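PDB 4X00: putative hydrolase from Burkholderia cenocepacia, which is a putative aryl esterase of the alpha/beta-hydrolase fold that probably hydrolyses ester substrates. Local coordinates for residues Y135-I140 with H259-E264; D145-H150 with A231-K236; F177-D182 with L263-R268; Y226-A231 with S251-D256. All coordinates share one frame; numbering follows the deposited sequence. Where two conformers were deposited one is given.

Overall arrangement
Contacts 1, 2 and 4 lie at or near the C-terminal ends of the later strands of an alpha/beta-hydrolase sheet, while contact 3 joins the helical region to helix 261-264. Contact 1 is buried: apolar packing and an aspartate carboxylate against a proline ring, beside the probable catalytic H259. Contact 4 joins the neighbouring strands 222-227 and 250-254 by parallel backbone bonds and runs out to exposed turns; it carries D230, the probable acid partner of H259. Contact 2, partly buried, ties the loop before helix 151-156 to the chain just after D230, by backbone bonds and one histidine. Contact 3 shares helix 261-264 with contact 1, but a glutamate carboxylate and a surface arginine add polar bonds to its F177-L263 packing.

Contact 1: Y135-I140 with H259-E264; sequences YVDGVI and HAPFLE
D137 and V136 face the chain that carries H259 at the C-terminal edge of an alpha/beta-hydrolase sheet, where H259 fits the histidine of a Ser-His-Asp triad with S112 and D230. D137 and P261 approach from opposite directions, the carboxylate oxygen D137 OD1 pressing on the proline ring at 2.9 Å from P261 CD. The other oxygen, OD2, is bonded to G227 N. V136 slides past P261 in the opposite direction, with V136 CG1 3.7 Å from P261 CG. That methyl stands anti to the backbone N (chi1 -173°), which also brings it to the rim of the F262 ring, near the ring plane, 3.9 Å from F262 CD1. The imidazole of H259 reaches obliquely toward D137, at the start of the turn after strand 132-136: H259 CE1 lies 3.7 Å from D137 O, while H259 ND1 bonds D230 OD2. The helix that follows is fastened at its first turn, since A260 O accepts from both L263 N and E264 N. In return, E264 OE2 receives A260 N nearly in line with its C-O bond, at 3.1 Å.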
loop_
_atom_site.group_PDB
_atom_site.type_symbol
_atom_site.label_atom_id
_atom_site.label_comp_id
_atom_site.label_asym_id
_atom_site.label_seq_id
_atom_site.Cartn_x
_atom_site.Cartn_y
_atom_site.Cartn_z
ATOM N N TYR A 135 -6.425 1.072 -5.569
ATOM C CA TYR A 135 -5.349 1.973 -5.155
ATOM C C TYR A 135 -5.950 2.876 -4.094
ATOM O O TYR A 135 -6.885 3.628 -4.382
ATOM C CB TYR A 135 -4.832 2.829 -6.298
ATOM C CG TYR A 135 -3.919 2.130 -7.273
ATOM C CD1 TYR A 135 -4.306 0.967 -7.960
ATOM C CD2 TYR A 135 -2.658 2.666 -7.572
ATOM C CE1 TYR A 135 -3.444 0.344 -8.866
ATOM C CE2 TYR A 135 -1.811 2.037 -8.479
ATOM C CZ TYR A 135 -2.205 0.890 -9.116
ATOM O OH TYR A 135 -1.361 0.294 -10.007
ATOM N N VAL A 136 -5.446 2.792 -2.878
ATOM C CA VAL A 136 -5.955 3.612 -1.799
ATOM C C VAL A 136 -4.964 4.730 -1.541
ATOM O O VAL A 136 -3.868 4.490 -1.014
ATOM C CB VAL A 136 -6.161 2.790 -0.538
ATOM C CG1 VAL A 136 -6.879 3.680 0.501
ATOM C CG2 VAL A 136 -6.902 1.484 -0.864
ATOM N N ASP A 137 -5.300 5.948 -1.957
ATOM C CA ASP A 137 -4.327 7.044 -1.882
ATOM C C ASP A 137 -2.994 6.594 -2.444
ATOM O O ASP A 137 -1.924 6.905 -1.912
ATOM C CB ASP A 137 -4.218 7.563 -0.448
ATOM C CG ASP A 137 -5.477 8.300 -0.061
ATOM O OD1 ASP A 137 -6.448 7.592 0.267
ATOM O OD2 ASP A 137 -5.548 9.557 -0.207
ATOM N N GLY A 138 -3.070 5.852 -3.542
ATOM C CA GLY A 138 -1.891 5.281 -4.147
ATOM C C GLY A 138 -0.957 6.283 -4.775
ATOM O O GLY A 138 -1.366 7.296 -5.394
ATOM N N VAL A 139 0.336 6.013 -4.614
ATOM C CA VAL A 139 1.290 6.667 -5.478
ATOM C C VAL A 139 1.022 6.214 -6.900
ATOM O O VAL A 139 0.910 5.013 -7.147
ATOM C CB VAL A 139 2.737 6.341 -5.068
ATOM C CG1 VAL A 139 3.732 6.811 -6.178
ATOM C CG2 VAL A 139 3.048 7.011 -3.735
ATOM N N ILE A 140 0.921 7.173 -7.820
ATOM C CA ILE A 140 0.812 6.882 -9.246
ATOM C C ILE A 140 2.215 7.098 -9.807
ATOM O O ILE A 140 2.918 6.135 -10.121
ATOM C CB ILE A 140 -0.261 7.752 -9.938
ATOM C CG1 ILE A 140 -1.630 7.516 -9.267
ATOM C CG2 ILE A 140 -0.300 7.446 -11.432
ATOM C CD1 ILE A 140 -2.089 6.028 -9.230
ATOM N N HIS A 259 -4.835 10.940 3.945
ATOM C CA HIS A 259 -4.081 9.918 3.244
ATOM C C HIS A 259 -4.454 8.477 3.618
ATOM O O HIS A 259 -4.088 7.552 2.904
ATOM C CB HIS A 259 -2.603 10.201 3.552
ATOM C CG HIS A 259 -1.604 9.343 2.828
ATOM N ND1 HIS A 259 -1.488 9.320 1.448
ATOM C CD2 HIS A 259 -0.598 8.566 3.312
ATOM C CE1 HIS A 259 -0.483 8.521 1.117
ATOM N NE2 HIS A 259 0.071 8.058 2.229
ATOM N N ALA A 260 -5.187 8.279 4.717
ATOM C CA ALA A 260 -5.470 6.944 5.218
ATOM C C ALA A 260 -6.983 6.703 5.443
ATOM O O ALA A 260 -7.425 6.421 6.557
ATOM C CB ALA A 260 -4.699 6.703 6.524
ATOM N N PRO A 261 -7.791 6.747 4.366
ATOM C CA PRO A 261 -9.248 6.604 4.514
ATOM C C PRO A 261 -9.687 5.260 5.099
ATOM O O PRO A 261 -10.783 5.188 5.652
ATOM C CB PRO A 261 -9.775 6.780 3.067
ATOM C CG PRO A 261 -8.599 6.486 2.188
ATOM C CD PRO A 261 -7.403 7.014 2.978
ATOM N N PHE A 262 -8.902 4.204 4.928
ATOM C CA PHE A 262 -9.239 2.893 5.485
ATOM C C PHE A 262 -9.208 2.918 7.025
ATOM O O PHE A 262 -9.848 2.065 7.675
ATOM C CB PHE A 262 -8.280 1.816 4.942
ATOM C CG PHE A 262 -6.823 2.165 5.162
ATOM C CD1 PHE A 262 -6.134 2.983 4.262
ATOM C CD2 PHE A 262 -6.181 1.726 6.326
ATOM C CE1 PHE A 262 -4.804 3.339 4.501
ATOM C CE2 PHE A 262 -4.864 2.082 6.581
ATOM C CZ PHE A 262 -4.175 2.896 5.663
ATOM N N LEU A 263 -8.478 3.885 7.601
ATOM C CA LEU A 263 -8.484 4.090 9.052
ATOM C C LEU A 263 -9.432 5.213 9.421
ATOM O O LEU A 263 -10.099 5.150 10.458
ATOM C CB LEU A 263 -7.063 4.420 9.557
ATOM C CG LEU A 263 -6.180 3.173 9.742
ATOM C CD1 LEU A 263 -4.691 3.591 9.838
ATOM C CD2 LEU A 263 -6.592 2.351 10.961
ATOM N N GLU A 264 -9.491 6.249 8.581
ATOM C CA GLU A 264 -10.290 7.446 8.919
ATOM C C GLU A 264 -11.799 7.272 8.742
ATOM O O GLU A 264 -12.589 7.850 9.519
ATOM C CB GLU A 264 -9.829 8.643 8.089
ATOM C CG GLU A 264 -8.353 9.015 8.372
ATOM C CD GLU A 264 -7.839 10.118 7.479
ATOM O OE1 GLU A 264 -8.332 11.249 7.587
ATOM O OE2 GLU A 264 -6.922 9.867 6.665
#

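Contact 2: D145-H150 with A231-K236; sequences DQIVAH and ALVKAK. With EDO (1,2-ethanediol), chain G.
The imidazole of H150 meets A231 at its edge, joining the loop after strand 132-136 of this alpha/beta hydrolase to the one leaving D230, the probable triad acid. H150 NE2 donates to A231 O at 2.7 Å, with the oxygen almost in the ring plane and the donor nearly in line with the carbonyl bond. L232 CD2 reaches the same ring obliquely, 4.0 Å from H150 CD2, its side chain crossing that of H150 at about a right angle. Outside the two segments, the ring of Y154 meets H150 nearly perpendicularly. The core of the contact is a single beta bridge between I147 and V233. Two backbone bonds flank the bridge: V148 N donates to L232 O at 2.9 Å, and K234 N to Q146 O at 2.8 Å. V148 CB sits 3.3 Å from A231 O, while I147 CD1 and V233 CG2 touch where the two side chains run obliquely to each other. K234 lies along the loop with its chain fully extended beyond CG (chi2 to chi4 near 175°), passing V148 CG2 with its CG and delivering NZ to P144 O. An ethanediol probably left from crystallisation takes A235 N at the start of helix 235-245. Along the lysine, K234 CD comes to 3.4 Å from D145 O.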
loop_
_atom_site.group_PDB
_atom_site.type_symbol
_atom_site.label_atom_id
_atom_site.label_comp_id
_atom_site.label_asym_id
_atom_site.label_seq_id
_atom_site.Cartn_x
_atom_site.Cartn_y
_atom_site.Cartn_z
ATOM N N ASP A 145 4.031 17.163 -9.518
ATOM C CA ASP A 145 2.652 17.479 -9.845
ATOM C C ASP A 145 1.688 16.522 -9.156
ATOM O O ASP A 145 0.490 16.754 -9.172
ATOM C CB ASP A 145 2.429 17.505 -11.377
ATOM C CG ASP A 145 2.578 16.134 -12.052
ATOM O OD1 ASP A 145 3.281 15.246 -11.549
ATOM O OD2 ASP A 145 1.996 15.959 -13.144
ATOM N N GLN A 146 2.213 15.476 -8.522
ATOM C CA GLN A 146 1.354 14.455 -7.900
ATOM C C GLN A 146 1.647 14.210 -6.425
ATOM O O GLN A 146 0.908 13.475 -5.783
ATOM C CB GLN A 146 1.474 13.128 -8.661
ATOM C CG GLN A 146 0.921 13.180 -10.069
ATOM C CD GLN A 146 1.348 11.982 -10.919
ATOM O OE1 GLN A 146 1.097 10.847 -10.561
ATOM N NE2 GLN A 146 2.024 12.248 -12.038
ATOM N N ILE A 147 2.710 14.822 -5.888
ATOM C CA ILE A 147 3.144 14.590 -4.514
ATOM C C ILE A 147 3.206 15.936 -3.765
ATOM O O ILE A 147 3.702 16.921 -4.291
ATOM C CB ILE A 147 4.516 13.884 -4.493
ATOM C CG1 ILE A 147 4.431 12.533 -5.245
ATOM C CG2 ILE A 147 5.019 13.744 -3.057
ATOM C CD1 ILE A 147 3.493 11.500 -4.590
ATOM N N VAL A 148 2.623 15.993 -2.575
ATOM C CA VAL A 148 2.599 17.256 -1.824
ATOM C C VAL A 148 3.996 17.615 -1.351
ATOM O O VAL A 148 4.730 16.758 -0.857
ATOM C CB VAL A 148 1.637 17.169 -0.617
ATOM C CG1 VAL A 148 1.609 18.489 0.159
ATOM C CG2 VAL A 148 0.202 16.777 -1.095
ATOM N N ALA A 149 4.356 18.887 -1.469
ATOM C CA ALA A 149 5.672 19.330 -1.021
ATOM C C ALA A 149 5.770 19.374 0.504
ATOM O O ALA A 149 4.930 20.007 1.166
ATOM C CB ALA A 149 5.974 20.704 -1.588
ATOM N N HIS A 150 6.793 18.716 1.060
ATOM C CA HIS A 150 7.099 18.810 2.474
ATOM C C HIS A 150 8.598 18.720 2.630
ATOM O O HIS A 150 9.121 17.715 3.109
ATOM C CB HIS A 150 6.450 17.685 3.281
ATOM C CG HIS A 150 4.960 17.789 3.353
ATOM N ND1 HIS A 150 4.313 18.783 4.058
ATOM C CD2 HIS A 150 3.988 17.023 2.804
ATOM C CE1 HIS A 150 3.002 18.624 3.935
ATOM N NE2 HIS A 150 2.782 17.550 3.202
ATOM N N ALA A 231 -2.577 14.820 2.533
ATOM C CA ALA A 231 -1.477 15.775 2.708
ATOM C C ALA A 231 -0.152 15.254 2.177
ATOM O O ALA A 231 0.853 15.945 2.304
ATOM C CB ALA A 231 -1.347 16.158 4.186
ATOM N N LEU A 232 -0.159 14.067 1.565
ATOM C CA LEU A 232 1.086 13.478 1.086
ATOM C C LEU A 232 1.031 13.220 -0.400
ATOM O O LEU A 232 1.980 13.550 -1.118
ATOM C CB LEU A 232 1.412 12.191 1.844
ATOM C CG LEU A 232 1.857 12.441 3.287
ATOM C CD1 LEU A 232 1.848 11.147 4.066
ATOM C CD2 LEU A 232 3.264 13.088 3.361
ATOM N N VAL A 233 -0.066 12.634 -0.867
ATOM C CA VAL A 233 -0.249 12.405 -2.299
ATOM C C VAL A 233 -1.328 13.372 -2.769
ATOM O O VAL A 233 -2.369 13.469 -2.113
ATOM C CB VAL A 233 -0.648 10.935 -2.592
ATOM C CG1 VAL A 233 -1.023 10.761 -4.067
ATOM C CG2 VAL A 233 0.505 9.976 -2.218
ATOM N N LYS A 234 -1.075 14.107 -3.856
ATOM C CA LYS A 234 -2.077 15.029 -4.405
ATOM C C LYS A 234 -3.190 14.204 -5.064
ATOM O O LYS A 234 -2.978 13.575 -6.102
ATOM C CB LYS A 234 -1.466 16.009 -5.424
ATOM C CG LYS A 234 -0.425 16.979 -4.832
ATOM C CD LYS A 234 0.224 17.795 -5.929
ATOM C CE LYS A 234 1.159 18.843 -5.357
ATOM N NZ LYS A 234 1.856 19.539 -6.463
ATOM N N ALA A 235 -4.364 14.204 -4.443
ATOM C CA ALA A 235 -5.451 13.283 -4.828
ATOM C C ALA A 235 -5.957 13.525 -6.247
ATOM O O ALA A 235 -5.922 12.608 -7.082
ATOM C CB ALA A 235 -6.615 13.395 -3.833
ATOM N N LYS A 236 -6.444 14.731 -6.531
ATOM C CA LYS A 236 -7.015 14.920 -7.858
ATOM C C LYS A 236 -5.973 14.783 -8.986
ATOM O O LYS A 236 -6.259 14.140 -9.989
ATOM C CB LYS A 236 -7.754 16.260 -7.935
ATOM C CG LYS A 236 -9.012 16.255 -7.071
ATOM C CD LYS A 236 -9.788 17.544 -7.238
ATOM C CE LYS A 236 -11.065 17.515 -6.420
ATOM N NZ LYS A 236 -11.869 18.731 -6.677
HETATM C C1 EDO G . -4.177 17.862 -2.407
HETATM O O1 EDO G . -4.036 17.645 -3.809
HETATM C C2 EDO G . -5.205 16.915 -1.807
HETATM O O2 EDO G . -4.763 15.568 -1.872
#

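Contact 3: F177-D182 with L263-R268; sequences FHRQPD and LEEPER. With EDO (1,2-ethanediol), chain K; EDO (1,2-ethanediol), chain H.
The loop between helices 162-174 and 183-194 is held to the end of helix 261-264 by one carboxylate oxygen. E264 OE1 accepts two successive backbone amides, H178 N at 2.9 Å and R179 N at 2.8 Å. Both come from the same face of the carboxylate, well above its plane, and the R179 bond is the straighter (163° against 138°). G258 N also donates to OE1, so this oxygen gathers three amides from two separate parts of the chain. The fold here is that of an alpha/beta hydrolase, in which the loop belongs to the helical region inserted after strand 132-136, and E264 follows closely on H259, the probable triad histidine. Around this polar grip the F177 ring is touched at its rim, L263 CD1 lying in the ring plane 3.8 Å from F177 CE1 and E264 CG also in plane near CD1. P181 CD sits over the centre of one face of that ring. R179 reaches along the helix end with its chain extended from CG to NE; its NH1 makes a weak bond to E264 O, and E265 CG rests on one face of the guanidinium, 3.6 Å from R179 NH1. The two flat groups of R179 and E265 are stacked, 19° apart. E265 OE1 is meanwhile held by R268 NH1 in a salt bridge of 3.0 Å, and E265 OE2 by S257 OG.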
loop_
_atom_site.group_PDB
_atom_site.type_symbol
_atom_site.label_atom_id
_atom_site.label_comp_id
_atom_site.label_asym_id
_atom_site.label_seq_id
_atom_site.Cartn_x
_atom_site.Cartn_y
_atom_site.Cartn_z
ATOM N N PHE A 177 -2.858 11.498 8.051
ATOM C CA PHE A 177 -4.264 11.571 8.458
ATOM C C PHE A 177 -4.803 12.969 8.342
ATOM O O PHE A 177 -4.078 13.939 8.614
ATOM C CB PHE A 177 -4.449 11.140 9.914
ATOM C CG PHE A 177 -3.923 9.761 10.197
ATOM C CD1 PHE A 177 -4.712 8.645 9.965
ATOM C CD2 PHE A 177 -2.623 9.566 10.679
ATOM C CE1 PHE A 177 -4.226 7.378 10.197
ATOM C CE2 PHE A 177 -2.154 8.304 10.921
ATOM C CZ PHE A 177 -2.934 7.209 10.686
ATOM N N HIS A 178 -6.078 13.085 7.974
ATOM C CA HIS A 178 -6.832 14.309 8.272
ATOM C C HIS A 178 -7.550 14.139 9.603
ATOM O O HIS A 178 -7.403 14.981 10.487
ATOM C CB HIS A 178 -7.829 14.629 7.159
ATOM C CG HIS A 178 -8.608 15.875 7.410
ATOM N ND1 HIS A 178 -8.019 17.116 7.480
ATOM C CD2 HIS A 178 -9.932 16.069 7.604
ATOM C CE1 HIS A 178 -8.950 18.028 7.705
ATOM N NE2 HIS A 178 -10.119 17.419 7.784
ATOM N N ARG A 179 -8.342 13.067 9.725
ATOM C CA ARG A 179 -8.983 12.673 10.987
ATOM C C ARG A 179 -7.902 11.942 11.801
ATOM O O ARG A 179 -7.606 10.793 11.514
ATOM C CB ARG A 179 -10.206 11.753 10.744
ATOM C CG ARG A 179 -11.371 12.290 9.887
ATOM C CD ARG A 179 -12.534 11.269 9.890
ATOM N NE ARG A 179 -13.749 11.747 9.243
ATOM C CZ ARG A 179 -14.895 11.059 9.204
ATOM N NH1 ARG A 179 -14.984 9.850 9.761
ATOM N NH2 ARG A 179 -15.947 11.579 8.606
ATOM N N GLN A 180 -7.260 12.608 12.760
ATOM C CA GLN A 180 -6.196 11.933 13.505
ATOM C C GLN A 180 -6.740 10.767 14.304
ATOM O O GLN A 180 -7.840 10.844 14.850
ATOM C CB GLN A 180 -5.477 12.895 14.453
ATOM C CG GLN A 180 -4.678 13.984 13.730
ATOM C CD GLN A 180 -3.536 13.437 12.850
ATOM O OE1 GLN A 180 -2.846 12.485 13.212
ATOM N NE2 GLN A 180 -3.297 14.097 11.733
ATOM N N PRO A 181 -5.962 9.681 14.376
ATOM C CA PRO A 181 -6.371 8.525 15.185
ATOM C C PRO A 181 -6.302 8.843 16.670
ATOM O O PRO A 181 -5.726 9.860 17.066
ATOM C CB PRO A 181 -5.363 7.439 14.806
ATOM C CG PRO A 181 -4.187 8.172 14.318
ATOM C CD PRO A 181 -4.641 9.487 13.747
ATOM N N ASP A 182 -6.883 7.998 17.503
ATOM C CA ASP A 182 -6.733 8.241 18.934
ATOM C C ASP A 182 -5.249 8.093 19.304
ATOM O O ASP A 182 -4.445 7.521 18.542
ATOM C CB ASP A 182 -7.583 7.287 19.757
ATOM C CG ASP A 182 -7.224 5.846 19.506
ATOM O OD1 ASP A 182 -6.271 5.352 20.124
ATOM O OD2 ASP A 182 -7.873 5.193 18.668
ATOM N N LEU A 263 -8.478 3.885 7.601
ATOM C CA LEU A 263 -8.484 4.090 9.052
ATOM C C LEU A 263 -9.432 5.213 9.421
ATOM O O LEU A 263 -10.099 5.150 10.458
ATOM C CB LEU A 263 -7.063 4.420 9.557
ATOM C CG LEU A 263 -6.180 3.173 9.742
ATOM C CD1 LEU A 263 -4.691 3.591 9.838
ATOM C CD2 LEU A 263 -6.592 2.351 10.961
ATOM N N GLU A 264 -9.491 6.249 8.581
ATOM C CA GLU A 264 -10.290 7.446 8.919
ATOM C C GLU A 264 -11.799 7.272 8.742
ATOM O O GLU A 264 -12.589 7.850 9.519
ATOM C CB GLU A 264 -9.829 8.643 8.089
ATOM C CG GLU A 264 -8.353 9.015 8.372
ATOM C CD GLU A 264 -7.839 10.118 7.479
ATOM O OE1 GLU A 264 -8.332 11.249 7.587
ATOM O OE2 GLU A 264 -6.922 9.867 6.665
ATOM N N GLU A 265 -12.194 6.521 7.723
ATOM C CA GLU A 265 -13.597 6.235 7.424
ATOM C C GLU A 265 -13.734 4.733 7.170
ATOM O O GLU A 265 -14.000 4.304 6.039
ATOM C CB GLU A 265 -14.065 7.051 6.210
ATOM C CG GLU A 265 -14.148 8.543 6.498
ATOM C CD GLU A 265 -14.742 9.335 5.345
ATOM O OE1 GLU A 265 -15.871 9.036 4.911
ATOM O OE2 GLU A 265 -14.092 10.288 4.872
ATOM N N PRO A 266 -13.525 3.921 8.209
ATOM C CA PRO A 266 -13.371 2.476 7.979
ATOM C C PRO A 266 -14.674 1.803 7.570
ATOM O O PRO A 266 -14.614 0.854 6.782
ATOM C CB PRO A 266 -12.878 1.967 9.352
ATOM C CG PRO A 266 -13.415 2.962 10.339
ATOM C CD PRO A 266 -13.320 4.297 9.625
ATOM N N GLU A 267 -15.816 2.258 8.076
ATOM C CA GLU A 267 -17.071 1.624 7.682
ATOM C C GLU A 267 -17.356 1.857 6.197
ATOM O O GLU A 267 -17.710 0.941 5.447
ATOM C CB GLU A 267 -18.215 2.180 8.521
ATOM C CG GLU A 267 -18.062 1.935 10.012
ATOM C CD GLU A 267 -17.213 3.001 10.748
ATOM O OE1 GLU A 267 -16.821 4.013 10.142
ATOM O OE2 GLU A 267 -17.027 2.873 11.973
ATOM N N ARG A 268 -17.165 3.093 5.754
ATOM C CA ARG A 268 -17.314 3.420 4.344
ATOM C C ARG A 268 -16.298 2.668 3.484
ATOM O O ARG A 268 -16.652 2.074 2.452
ATOM C CB ARG A 268 -17.176 4.930 4.151
ATOM C CG ARG A 268 -17.272 5.416 2.736
ATOM C CD ARG A 268 -17.026 6.911 2.695
ATOM N NE ARG A 268 -17.149 7.467 1.358
ATOM C CZ ARG A 268 -16.908 8.742 1.085
ATOM N NH1 ARG A 268 -16.555 9.592 2.083
ATOM N NH2 ARG A 268 -17.063 9.191 -0.161
HETATM C C1 EDO K . -8.232 6.078 12.577
HETATM O O1 EDO K . -7.438 5.400 13.528
HETATM C C2 EDO K . -7.769 7.462 12.153
HETATM O O2 EDO K . -8.867 8.375 12.245
HETATM C C1 EDO H . -18.133 7.603 -2.576
HETATM O O1 EDO H . -19.271 7.993 -1.772
HETATM C C2 EDO H . -17.662 6.183 -2.277
HETATM O O2 EDO H . -17.658 5.901 -0.875
#

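Contact 4: Y226-A231 with S251-D256; sequences YGAQDA and SELYAD. With EDO (1,2-ethanediol), chain G.
With CG beside the backbone N in both Y226 and L253 (chi1 -76° and -75°), L253 CD2 comes within 4.1 Å of Y226 CB; the bridge between these residues already puts both side chains on one face of the sheet. The chain of Q229, extended beyond CG, carries its amide across to A255, where, in one of the two conformers of Q229, NE2 meets A255 O at 3.0 Å on a lone pair. The backbones pair as parallel strands. Y226 N donates to E252 O at 3.0 Å, Y254 N returns to Y226 O at 2.8 Å, and A228 N closes on Y254 O at 2.9 Å. Between these bonds L253 CA makes a CA-H...O contact of 3.3 Å to Y226 O. From G227, bridged to Y254, a type I turn runs to D230 and presents this probable acid of a Ser-His-Asp triad, whose OD1 takes L232 N and V233 N. The two strands belong to the beta-alpha-beta unit 222-227, 235-245, 250-254. Helix 235-245 packs on the face bearing Y226 and L253, the Y226 hydroxyl bonds G138 O beyond strand 132-136, and on the other face Y254 makes a cation-pi contact with R268 of helix 266-280, at the outer edge of the sheet.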
loop_
_atom_site.group_PDB
_atom_site.type_symbol
_atom_site.label_atom_id
_atom_site.label_comp_id
_atom_site.label_asym_id
_atom_site.label_seq_id
_atom_site.Cartn_x
_atom_site.Cartn_y
_atom_site.Cartn_z
ATOM N N TYR A 226 -9.417 7.868 -2.748
ATOM C CA TYR A 226 -8.483 8.841 -2.131
ATOM C C TYR A 226 -9.221 9.708 -1.142
ATOM O O TYR A 226 -10.367 10.122 -1.404
ATOM C CB TYR A 226 -7.864 9.774 -3.198
ATOM C CG TYR A 226 -6.793 9.136 -4.033
ATOM C CD1 TYR A 226 -7.090 8.070 -4.860
ATOM C CD2 TYR A 226 -5.473 9.584 -3.981
ATOM C CE1 TYR A 226 -6.112 7.467 -5.623
ATOM C CE2 TYR A 226 -4.481 8.995 -4.767
ATOM C CZ TYR A 226 -4.811 7.917 -5.569
ATOM O OH TYR A 226 -3.865 7.288 -6.347
ATOM N N GLY A 227 -8.557 10.060 -0.048
ATOM C CA GLY A 227 -9.024 11.162 0.772
ATOM C C GLY A 227 -8.760 12.470 0.054
ATOM O O GLY A 227 -7.625 12.735 -0.391
ATOM N N ALA A 228 -9.776 13.334 -0.026
ATOM C CA ALA A 228 -9.628 14.609 -0.724
ATOM C C ALA A 228 -8.600 15.506 -0.049
ATOM O O ALA A 228 -8.033 16.392 -0.681
ATOM C CB ALA A 228 -10.984 15.346 -0.829
ATOM N N GLN A 229 -8.402 15.299 1.250
ATOM C CA GLN A 229 -7.470 16.166 1.969
ATOM C C GLN A 229 -6.127 15.478 2.224
ATOM O O GLN A 229 -5.373 15.874 3.109
ATOM C CB GLN A 229 -8.120 16.649 3.270
ATOM C CG GLN A 229 -9.455 17.352 2.972
ATOM C CD GLN A 229 -10.039 17.993 4.197
ATOM O OE1 GLN A 229 -9.380 18.808 4.862
ATOM N NE2 GLN A 229 -11.283 17.657 4.506
ATOM N N ASP A 230 -5.803 14.483 1.404
ATOM C CA ASP A 230 -4.519 13.792 1.509
ATOM C C ASP A 230 -3.370 14.813 1.470
ATOM O O ASP A 230 -3.224 15.586 0.539
ATOM C CB ASP A 230 -4.447 12.777 0.359
ATOM C CG ASP A 230 -3.231 11.858 0.424
ATOM O OD1 ASP A 230 -2.199 12.258 1.007
ATOM O OD2 ASP A 230 -3.295 10.723 -0.111
ATOM N N ALA A 231 -2.577 14.820 2.533
ATOM C CA ALA A 231 -1.477 15.775 2.708
ATOM C C ALA A 231 -0.152 15.254 2.177
ATOM O O ALA A 231 0.853 15.945 2.304
ATOM C CB ALA A 231 -1.347 16.158 4.186
ATOM N N SER A 251 -13.007 6.146 -9.768
ATOM C CA SER A 251 -12.437 6.772 -8.595
ATOM C C SER A 251 -13.514 7.283 -7.659
ATOM O O SER A 251 -14.666 7.524 -8.054
ATOM C CB SER A 251 -11.505 7.910 -8.997
ATOM O OG SER A 251 -12.229 8.914 -9.671
ATOM N N GLU A 252 -13.130 7.459 -6.398
ATOM C CA GLU A 252 -13.990 8.069 -5.399
ATOM C C GLU A 252 -13.114 8.937 -4.514
ATOM O O GLU A 252 -12.026 8.532 -4.143
ATOM C CB GLU A 252 -14.707 7.014 -4.539
ATOM C CG GLU A 252 -15.535 5.997 -5.272
ATOM C CD GLU A 252 -16.848 6.547 -5.768
ATOM O OE1 GLU A 252 -17.145 7.732 -5.508
ATOM O OE2 GLU A 252 -17.589 5.776 -6.426
ATOM N N LEU A 253 -13.604 10.112 -4.181
ATOM C CA LEU A 253 -12.956 11.008 -3.239
ATOM C C LEU A 253 -13.708 10.989 -1.932
ATOM O O LEU A 253 -14.923 11.219 -1.914
ATOM C CB LEU A 253 -12.917 12.445 -3.769
ATOM C CG LEU A 253 -11.928 12.764 -4.856
ATOM C CD1 LEU A 253 -12.229 14.128 -5.437
ATOM C CD2 LEU A 253 -10.494 12.717 -4.306
ATOM N N TYR A 254 -13.004 10.766 -0.831
ATOM C CA TYR A 254 -13.589 10.870 0.502
ATOM C C TYR A 254 -13.317 12.290 0.973
ATOM O O TYR A 254 -12.168 12.618 1.358
ATOM C CB TYR A 254 -12.955 9.864 1.479
ATOM C CG TYR A 254 -13.315 8.395 1.298
ATOM C CD1 TYR A 254 -13.792 7.877 0.092
ATOM C CD2 TYR A 254 -13.170 7.521 2.366
ATOM C CE1 TYR A 254 -14.098 6.508 -0.029
ATOM C CE2 TYR A 254 -13.485 6.181 2.254
ATOM C CZ TYR A 254 -13.952 5.674 1.067
ATOM O OH TYR A 254 -14.253 4.317 1.015
ATOM N N ALA A 255 -14.350 13.134 0.954
ATOM C CA ALA A 255 -14.175 14.561 1.192
ATOM C C ALA A 255 -13.443 14.917 2.487
ATOM O O ALA A 255 -12.642 15.864 2.507
ATOM C CB ALA A 255 -15.551 15.245 1.191
ATOM N N ASP A 256 -13.712 14.166 3.550
ATOM C CA ASP A 256 -13.197 14.551 4.860
ATOM C C ASP A 256 -12.152 13.574 5.380
ATOM O O ASP A 256 -11.851 13.536 6.560
ATOM C CB ASP A 256 -14.357 14.689 5.840
ATOM C CG ASP A 256 -15.360 15.758 5.405
ATOM O OD1 ASP A 256 -14.929 16.800 4.869
ATOM O OD2 ASP A 256 -16.583 15.552 5.583
HETATM C C1 EDO G . -4.177 17.862 -2.407
HETATM O O1 EDO G . -4.036 17.645 -3.809
HETATM C C2 EDO G . -5.205 16.915 -1.807
HETATM O O2 EDO G . -4.763 15.568 -1.872
#